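Local coordinates for beta-lactamase-like protein (Novosphingobium pentaromativorans US6-1, PDB 6AUF), which probably hydrolyses the amide bond of beta-lactam antibiotics as a metallo-beta-lactamase of the B3 type, with two zinc ions in its active site, at residues 100-105 / 124-129; 75-80 / 113-118; 237-242 / 274-279. All coordinates share one frame; numbering follows the deposited sequence.

Contacts 1 and 2 adjoin in the half of the metallo-beta-lactamase fold built on the seven-stranded sheet, their centres about 11 Å apart, and both are largely buried. Contact 1 pairs two parallel strands through backbone hydrogen bonds, with apolar groups on both faces; contact 2 joins two turns through serine hydroxyls. The backbone of Leu104 meets that of Asp76, and Ile116 packs on Ile103 and Ile127, so the contacts are continuous through strand 100-104 and helix 116-121. Contact 3, about 26 Å from either centre and on the other side of the chain's centre, is only partly buried: helices 226-241 and 272-292 touch through Ile239, Tyr276 and the small Ala240 and Ser277, with no hydrogen bond between the segments.

Contact 1 (100-105 / 124-129); sequences VRWILT and GAQIAA
Strands 100-104 and 126-129 run parallel, with Trp102 paired to Gln126 and Ile103 to Ile127. Ile103 N donates to Gln126 O (2.9 Å, 161° at the hydrogen), and Gln126 N in turn reaches Arg101 O at 2.9 Å. Further along, the bond from Ala128 N to Ile103 O is weak at 3.4 Å. A water closes the far end, giving a hydrogen to Ala128 O and also hydrogen-bonded to Thr105 OG1.

These are neighbouring strands of the seven-stranded mixed sheet of the metallo-beta-lactamase fold; strand 72-75 flanks 100-104 on its other edge, and the chain between the pair passes through the zinc ligands His107, His109, Asp111 and His112.

On the Trp102 side, the indole lies alongside Gln126. Its CG sits beside the backbone N (chi1 -69°), which brings the six-membered ring under Gln126 CB, a CH-pi contact 4.0 Å from the ring centroid. The Gln126 amide is turned 36° from the indole plane, while Ala128 CB touches both Trp102 CZ3 and Leu104 CD2. The other face is aliphatic: Ile103 CD1 meets Ala125 CB at 3.8 Å, and Ile116 of helix 116-121 packs on Ile103 and Ile127.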
loop_
_atom_site.group_PDB
_atom_site.type_symbol
_atom_site.label_atom_id
_atom_site.label_comp_id
_atom_site.label_asym_id
_atom_site.label_seq_id
_atom_site.Cartn_x
_atom_site.Cartn_y
_atom_site.Cartn_z
ATOM N N VAL A 100 -18.109 3.982 -0.572
ATOM C CA VAL A 100 -16.998 3.124 -0.169
ATOM C C VAL A 100 -17.303 2.561 1.216
ATOM O O VAL A 100 -17.515 3.308 2.177
ATOM C CB VAL A 100 -15.659 3.876 -0.193
ATOM C CG1 VAL A 100 -15.751 5.151 0.579
ATOM C CG2 VAL A 100 -14.562 3.011 0.380
ATOM N N ARG A 101 -17.350 1.236 1.311
ATOM C CA ARG A 101 -17.770 0.575 2.535
ATOM C C ARG A 101 -16.612 0.148 3.423
ATOM O O ARG A 101 -16.791 0.061 4.641
ATOM C CB ARG A 101 -18.642 -0.640 2.195
ATOM C CG ARG A 101 -19.994 -0.241 1.611
ATOM C CD ARG A 101 -20.486 1.016 2.319
ATOM N NE ARG A 101 -21.854 1.398 1.975
ATOM C CZ ARG A 101 -22.416 2.548 2.340
ATOM N NH1 ARG A 101 -21.720 3.426 3.055
ATOM N NH2 ARG A 101 -23.667 2.823 1.987
ATOM N N TRP A 102 -15.435 -0.090 2.859
ATOM C CA TRP A 102 -14.269 -0.513 3.625
ATOM C C TRP A 102 -13.072 0.355 3.277
ATOM O O TRP A 102 -12.885 0.735 2.118
ATOM C CB TRP A 102 -13.924 -1.976 3.349
ATOM C CG TRP A 102 -14.945 -2.905 3.905
ATOM C CD1 TRP A 102 -16.022 -3.424 3.255
ATOM C CD2 TRP A 102 -15.003 -3.404 5.247
ATOM N NE1 TRP A 102 -16.745 -4.221 4.103
ATOM C CE2 TRP A 102 -16.145 -4.224 5.334
ATOM C CE3 TRP A 102 -14.197 -3.238 6.383
ATOM C CZ2 TRP A 102 -16.502 -4.887 6.511
ATOM C CZ3 TRP A 102 -14.552 -3.890 7.549
ATOM C CH2 TRP A 102 -15.695 -4.707 7.605
ATOM N N ILE A 103 -12.271 0.672 4.288
ATOM C CA ILE A 103 -10.970 1.296 4.093
ATOM C C ILE A 103 -9.922 0.319 4.609
ATOM O O ILE A 103 -10.012 -0.151 5.750
ATOM C CB ILE A 103 -10.866 2.662 4.798
ATOM C CG1 ILE A 103 -11.727 3.706 4.097
ATOM C CG2 ILE A 103 -9.439 3.162 4.814
ATOM C CD1 ILE A 103 -12.030 4.883 4.980
ATOM N N LEU A 104 -8.964 -0.013 3.752
ATOM C CA LEU A 104 -7.872 -0.919 4.063
ATOM C C LEU A 104 -6.566 -0.136 4.027
ATOM O O LEU A 104 -6.532 1.037 3.638
ATOM C CB LEU A 104 -7.820 -2.087 3.073
ATOM C CG LEU A 104 -9.157 -2.772 2.801
ATOM C CD1 LEU A 104 -8.999 -3.781 1.681
ATOM C CD2 LEU A 104 -9.714 -3.436 4.063
ATOM N N THR A 105 -5.485 -0.798 4.441
ATOM C CA THR A 105 -4.172 -0.169 4.495
ATOM C C THR A 105 -3.110 -1.124 3.982
ATOM O O THR A 105 -3.235 -2.345 4.100
ATOM C CB THR A 105 -3.782 0.276 5.914
ATOM O OG1 THR A 105 -3.879 -0.830 6.824
ATOM C CG2 THR A 105 -4.669 1.417 6.370
ATOM N N GLY A 124 -17.901 7.165 6.276
ATOM C CA GLY A 124 -18.645 6.145 6.973
ATOM C C GLY A 124 -18.115 4.732 6.827
ATOM O O GLY A 124 -18.700 3.812 7.410
ATOM N N ALA A 125 -17.032 4.523 6.082
ATOM C CA ALA A 125 -16.553 3.163 5.869
ATOM C C ALA A 125 -16.116 2.522 7.189
ATOM O O ALA A 125 -15.794 3.195 8.175
ATOM C CB ALA A 125 -15.390 3.142 4.871
ATOM N N GLN A 126 -16.123 1.199 7.203
ATOM C CA GLN A 126 -15.468 0.471 8.273
ATOM C C GLN A 126 -14.038 0.128 7.873
ATOM O O GLN A 126 -13.689 0.063 6.690
ATOM C CB GLN A 126 -16.237 -0.798 8.621
ATOM C CG GLN A 126 -17.352 -0.570 9.603
ATOM C CD GLN A 126 -18.123 -1.828 9.877
ATOM O OE1 GLN A 126 -18.392 -2.610 8.964
ATOM N NE2 GLN A 126 -18.467 -2.048 11.142
ATOM N N ILE A 127 -13.209 -0.093 8.883
ATOM C CA ILE A 127 -11.782 -0.333 8.711
ATOM C C ILE A 127 -11.475 -1.782 9.063
ATOM O O ILE A 127 -11.906 -2.281 10.114
ATOM C CB ILE A 127 -10.959 0.634 9.579
ATOM C CG1 ILE A 127 -11.134 2.068 9.062
ATOM C CG2 ILE A 127 -9.507 0.197 9.640
ATOM C CD1 ILE A 127 -10.711 3.123 10.047
ATOM N N ALA A 128 -10.739 -2.457 8.179
ATOM C CA ALA A 128 -10.271 -3.816 8.409
ATOM C C ALA A 128 -8.762 -3.843 8.249
ATOM O O ALA A 128 -8.213 -3.106 7.424
ATOM C CB ALA A 128 -10.917 -4.815 7.445
ATOM N N ALA A 129 -8.094 -4.687 9.040
ATOM C CA ALA A 129 -6.636 -4.699 9.048
ATOM C C ALA A 129 -6.122 -6.001 9.650
ATOM O O ALA A 129 -6.821 -6.672 10.415
ATOM C CB ALA A 129 -6.081 -3.496 9.815
HETATM O O HOH W 1 -5.660 -2.971 6.457
#

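Contact 2 (75-80 / 113-118); sequences IDSGPA and AGSIAE
Ser77 and Ser115 knit the loop after strand 72-75 to the turn that leads into helix 116-121, directly behind the zinc-binding motif of the metallo-beta-lactamase fold, whose last ligand in this run is His112. The hydroxyls carry the polar contact. Ser77 OG accepts Ser115 N at 2.9 Å, with 146° at the hydrogen, and gives its own proton to Gly78 O on an in-plane lone pair. Placed between the backbone N and the carbonyl carbon (chi1 67°), Ser77 OG can thus face its own turn and the opposite one together. Ser115 OG donates to Pro79 O at 2.8 Å, approaching 28° from the carbonyl plane, so each turn grips the other through one serine.

Backbone packing is close where Gly114 lies against Pro79 and Ala80, the Ala80 CA coming within 3.4 Å of Gly114 C. Apolar contact is slight and comes from Ile116, whose CD1 reaches Ser77 CB at 3.9 Å. Asp76 turns away from this junction and is held instead by Tyr208 OH and the Ser106 backbone.

At the outer end a water bridges the segments, donating to Ala80 O at 2.7 Å and to Glu118 OE1 at 3.0 Å.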
loop_
_atom_site.group_PDB
_atom_site.type_symbol
_atom_site.label_atom_id
_atom_site.label_comp_id
_atom_site.label_asym_id
_atom_site.label_seq_id
_atom_site.Cartn_x
_atom_site.Cartn_y
_atom_site.Cartn_z
ATOM N N ILE A 75 -8.036 1.609 -0.412
ATOM C CA ILE A 75 -6.818 1.207 0.285
ATOM C C ILE A 75 -5.901 2.419 0.401
ATOM O O ILE A 75 -5.479 2.990 -0.614
ATOM C CB ILE A 75 -6.099 0.052 -0.426
ATOM C CG1 ILE A 75 -7.074 -1.073 -0.751
ATOM C CG2 ILE A 75 -4.928 -0.473 0.433
ATOM C CD1 ILE A 75 -6.446 -2.170 -1.588
ATOM N N ASP A 76 -5.587 2.800 1.639
ATOM C CA ASP A 76 -4.644 3.866 1.951
ATOM C C ASP A 76 -5.254 5.247 1.777
ATOM O O ASP A 76 -6.072 5.485 0.881
ATOM C CB ASP A 76 -3.379 3.741 1.105
ATOM C CG ASP A 76 -2.482 2.620 1.578
ATOM O OD1 ASP A 76 -2.683 2.155 2.717
ATOM O OD2 ASP A 76 -1.579 2.210 0.823
ATOM N N SER A 77 -4.846 6.160 2.651
ATOM C CA SER A 77 -5.332 7.522 2.649
ATOM C C SER A 77 -4.328 8.520 2.100
ATOM O O SER A 77 -4.720 9.636 1.745
ATOM C CB SER A 77 -5.701 7.938 4.079
ATOM O OG SER A 77 -4.531 7.999 4.881
ATOM N N GLY A 78 -3.056 8.155 2.019
ATOM C CA GLY A 78 -2.013 9.127 1.810
ATOM C C GLY A 78 -1.702 9.830 3.116
ATOM O O GLY A 78 -2.248 9.493 4.174
ATOM N N PRO A 79 -0.824 10.830 3.066
ATOM C CA PRO A 79 -0.386 11.505 4.297
ATOM C C PRO A 79 -1.543 12.097 5.091
ATOM O O PRO A 79 -2.705 12.111 4.672
ATOM C CB PRO A 79 0.559 12.592 3.780
ATOM C CG PRO A 79 1.083 12.035 2.478
ATOM C CD PRO A 79 -0.061 11.266 1.881
ATOM N N ALA A 80 -1.197 12.621 6.268
ATOM C CA ALA A 80 -2.223 13.036 7.220
ATOM C C ALA A 80 -3.090 14.163 6.681
ATOM O O ALA A 80 -4.244 14.300 7.098
ATOM C CB ALA A 80 -1.581 13.456 8.540
ATOM N N ALA A 113 -1.254 5.985 5.821
ATOM C CA ALA A 113 -2.488 5.858 6.578
ATOM C C ALA A 113 -2.766 7.111 7.391
ATOM O O ALA A 113 -3.692 7.117 8.211
ATOM C CB ALA A 113 -2.431 4.615 7.488
ATOM N N GLY A 114 -1.996 8.177 7.165
ATOM C CA GLY A 114 -2.052 9.341 8.033
ATOM C C GLY A 114 -3.429 9.964 8.182
ATOM O O GLY A 114 -3.721 10.588 9.208
ATOM N N SER A 115 -4.288 9.833 7.174
ATOM C CA SER A 115 -5.635 10.378 7.284
ATOM C C SER A 115 -6.688 9.296 7.092
ATOM O O SER A 115 -7.774 9.559 6.579
ATOM C CB SER A 115 -5.851 11.551 6.315
ATOM O OG SER A 115 -5.398 11.281 5.001
ATOM N N ILE A 116 -6.381 8.071 7.520
ATOM C CA ILE A 116 -7.408 7.036 7.612
ATOM C C ILE A 116 -8.594 7.552 8.415
ATOM O O ILE A 116 -9.759 7.356 8.043
ATOM C CB ILE A 116 -6.820 5.753 8.236
ATOM C CG1 ILE A 116 -5.854 5.080 7.272
ATOM C CG2 ILE A 116 -7.917 4.771 8.582
ATOM C CD1 ILE A 116 -6.524 4.638 5.998
ATOM N N ALA A 117 -8.312 8.236 9.524
ATOM C CA ALA A 117 -9.368 8.676 10.426
ATOM C C ALA A 117 -10.303 9.656 9.730
ATOM O O ALA A 117 -11.502 9.394 9.585
ATOM C CB ALA A 117 -8.748 9.307 11.671
ATOM N N GLU A 118 -9.756 10.797 9.301
ATOM C CA GLU A 118 -10.549 11.794 8.589
ATOM C C GLU A 118 -11.201 11.195 7.349
ATOM O O GLU A 118 -12.345 11.525 7.016
ATOM C CB GLU A 118 -9.659 12.984 8.224
ATOM C CG GLU A 118 -10.286 13.984 7.290
ATOM C CD GLU A 118 -9.364 15.146 6.987
ATOM O OE1 GLU A 118 -8.190 15.091 7.405
ATOM O OE2 GLU A 118 -9.815 16.113 6.337
HETATM O O HOH W 2 -6.010 13.861 9.040
#

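Contact 3 (237-242 / 274-279); sequences SRIAQL and AAYSQA
Ile239 and Ser277 point at each other from two nearly antiparallel helices, and Ile239 meets the other segment through its CG2 branch. With CG2 anti to the backbone N and CG1 beside it (chi1 -77°), this methyl faces Ser277 CB at 3.7 Å and also touches the ring of Tyr276. It meets that ring near its plane, at the edge carrying CD2, 4.0 Å from that atom, and the two side chains cross obliquely, the isoleucine not lying over a ring face. Tyr276 itself is directed past the isoleucine, and its hydroxyl is hydrogen-bonded to Asp210 O.

Ser277 lies against Ala240 as well. Its CB is 3.5 Å from Ala240 CB and its OG 3.4 Å from the same methyl, so the serine fits alongside the alanine while its hydroxyl is taken up by Leu236 O, one residue before the 237-242 segment. That bond ties the serine to the partner helix even though none is made between the two segments themselves. OG stands anti to the backbone N (chi1 168°), extended toward the opposing helix. Towards the start of 274-279 the backbones come close, with Ala240 and Ala274 CA atoms 4.1 Å apart and Ala240 O 3.8 Å from Ala274 CA.

The axes of the helical segments 237-241 and 274-279 approach to 7.7 Å, with 157° between their directions, a close pass that the small residues Ala240, Ala274 and Ser277 allow. Ile239 also touches Ser191 of strand 190-197, and the pair covers the outer face of the five-stranded sheet, one helical layer of the metallo-beta-lactamase alpha-beta/beta-alpha sandwich.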
loop_
_atom_site.group_PDB
_atom_site.type_symbol
_atom_site.label_atom_id
_atom_site.label_comp_id
_atom_site.label_asym_id
_atom_site.label_seq_id
_atom_site.Cartn_x
_atom_site.Cartn_y
_atom_site.Cartn_z
ATOM N N SER A 237 8.886 -13.659 1.067
ATOM C CA SER A 237 8.455 -14.891 0.432
ATOM C C SER A 237 7.005 -14.787 -0.020
ATOM O O SER A 237 6.668 -15.207 -1.132
ATOM C CB SER A 237 8.668 -16.070 1.384
ATOM O OG SER A 237 7.813 -17.146 1.045
ATOM N N ARG A 238 6.141 -14.206 0.810
ATOM C CA ARG A 238 4.745 -14.045 0.416
ATOM C C ARG A 238 4.581 -13.025 -0.712
ATOM O O ARG A 238 3.772 -13.231 -1.625
ATOM C CB ARG A 238 3.907 -13.656 1.632
ATOM C CG ARG A 238 3.697 -14.863 2.591
ATOM C CD ARG A 238 3.167 -14.437 3.936
ATOM N NE ARG A 238 3.070 -15.563 4.851
ATOM C CZ ARG A 238 2.708 -15.468 6.127
ATOM N NH1 ARG A 238 2.389 -14.301 6.658
ATOM N NH2 ARG A 238 2.664 -16.552 6.868
ATOM N N ILE A 239 5.326 -11.917 -0.661
ATOM C CA ILE A 239 5.222 -10.915 -1.707
ATOM C C ILE A 239 5.567 -11.537 -3.053
ATOM O O ILE A 239 4.884 -11.302 -4.065
ATOM C CB ILE A 239 6.127 -9.708 -1.387
ATOM C CG1 ILE A 239 5.498 -8.816 -0.331
ATOM C CG2 ILE A 239 6.406 -8.887 -2.650
ATOM C CD1 ILE A 239 6.454 -7.746 0.152
ATOM N N ALA A 240 6.616 -12.364 -3.076
ATOM C CA ALA A 240 7.116 -12.897 -4.332
ATOM C C ALA A 240 6.136 -13.868 -4.964
ATOM O O ALA A 240 6.199 -14.093 -6.183
ATOM C CB ALA A 240 8.466 -13.582 -4.111
ATOM N N GLN A 241 5.219 -14.418 -4.170
ATOM C CA GLN A 241 4.305 -15.453 -4.619
ATOM C C GLN A 241 2.875 -14.970 -4.769
ATOM O O GLN A 241 1.997 -15.782 -5.081
ATOM C CB GLN A 241 4.347 -16.641 -3.646
ATOM C CG GLN A 241 5.447 -17.624 -3.971
ATOM C CD GLN A 241 6.088 -18.163 -2.736
ATOM O OE1 GLN A 241 7.137 -17.666 -2.301
ATOM N NE2 GLN A 241 5.462 -19.179 -2.140
ATOM N N LEU A 242 2.614 -13.689 -4.530
ATOM C CA LEU A 242 1.288 -13.127 -4.776
ATOM C C LEU A 242 0.847 -13.418 -6.208
ATOM O O LEU A 242 1.667 -13.335 -7.135
ATOM C CB LEU A 242 1.301 -11.611 -4.559
ATOM C CG LEU A 242 1.752 -11.081 -3.205
ATOM C CD1 LEU A 242 1.710 -9.558 -3.165
ATOM C CD2 LEU A 242 0.883 -11.710 -2.083
ATOM N N ALA A 274 7.566 -11.115 -8.199
ATOM C CA ALA A 274 8.770 -11.884 -7.916
ATOM C C ALA A 274 9.991 -10.982 -7.977
ATOM O O ALA A 274 10.752 -10.875 -7.009
ATOM C CB ALA A 274 8.904 -13.062 -8.882
ATOM N N ALA A 275 10.173 -10.298 -9.107
ATOM C CA ALA A 275 11.325 -9.419 -9.273
ATOM C C ALA A 275 11.379 -8.373 -8.170
ATOM O O ALA A 275 12.438 -8.123 -7.578
ATOM C CB ALA A 275 11.263 -8.750 -10.641
ATOM N N TYR A 276 10.235 -7.767 -7.869
ATOM C CA TYR A 276 10.169 -6.747 -6.830
ATOM C C TYR A 276 10.665 -7.297 -5.490
ATOM O O TYR A 276 11.541 -6.701 -4.846
ATOM C CB TYR A 276 8.728 -6.236 -6.770
ATOM C CG TYR A 276 8.380 -5.263 -5.681
ATOM C CD1 TYR A 276 8.829 -3.938 -5.713
ATOM C CD2 TYR A 276 7.540 -5.654 -4.639
ATOM C CE1 TYR A 276 8.469 -3.039 -4.691
ATOM C CE2 TYR A 276 7.172 -4.775 -3.644
ATOM C CZ TYR A 276 7.632 -3.483 -3.657
ATOM O OH TYR A 276 7.238 -2.661 -2.623
ATOM N N SER A 277 10.146 -8.466 -5.082
ATOM C CA SER A 277 10.589 -9.115 -3.845
ATOM C C SER A 277 12.065 -9.516 -3.915
ATOM O O SER A 277 12.836 -9.294 -2.969
ATOM C CB SER A 277 9.709 -10.338 -3.559
ATOM O OG SER A 277 10.258 -11.150 -2.527
ATOM N N GLN A 278 12.484 -10.127 -5.024
ATOM C CA GLN A 278 13.895 -10.462 -5.153
ATOM C C GLN A 278 14.752 -9.226 -4.918
ATOM O O GLN A 278 15.758 -9.273 -4.188
ATOM C CB GLN A 278 14.167 -11.064 -6.529
ATOM C CG GLN A 278 15.608 -11.448 -6.765
ATOM C CD GLN A 278 15.845 -11.941 -8.182
ATOM O OE1 GLN A 278 14.932 -12.464 -8.828
ATOM N NE2 GLN A 278 17.072 -11.768 -8.679
ATOM N N ALA A 279 14.336 -8.093 -5.488
ATOM C CA ALA A 279 15.117 -6.868 -5.339
ATOM C C ALA A 279 15.135 -6.404 -3.889
ATOM O O ALA A 279 16.204 -6.112 -3.335
ATOM C CB ALA A 279 14.573 -5.768 -6.267
#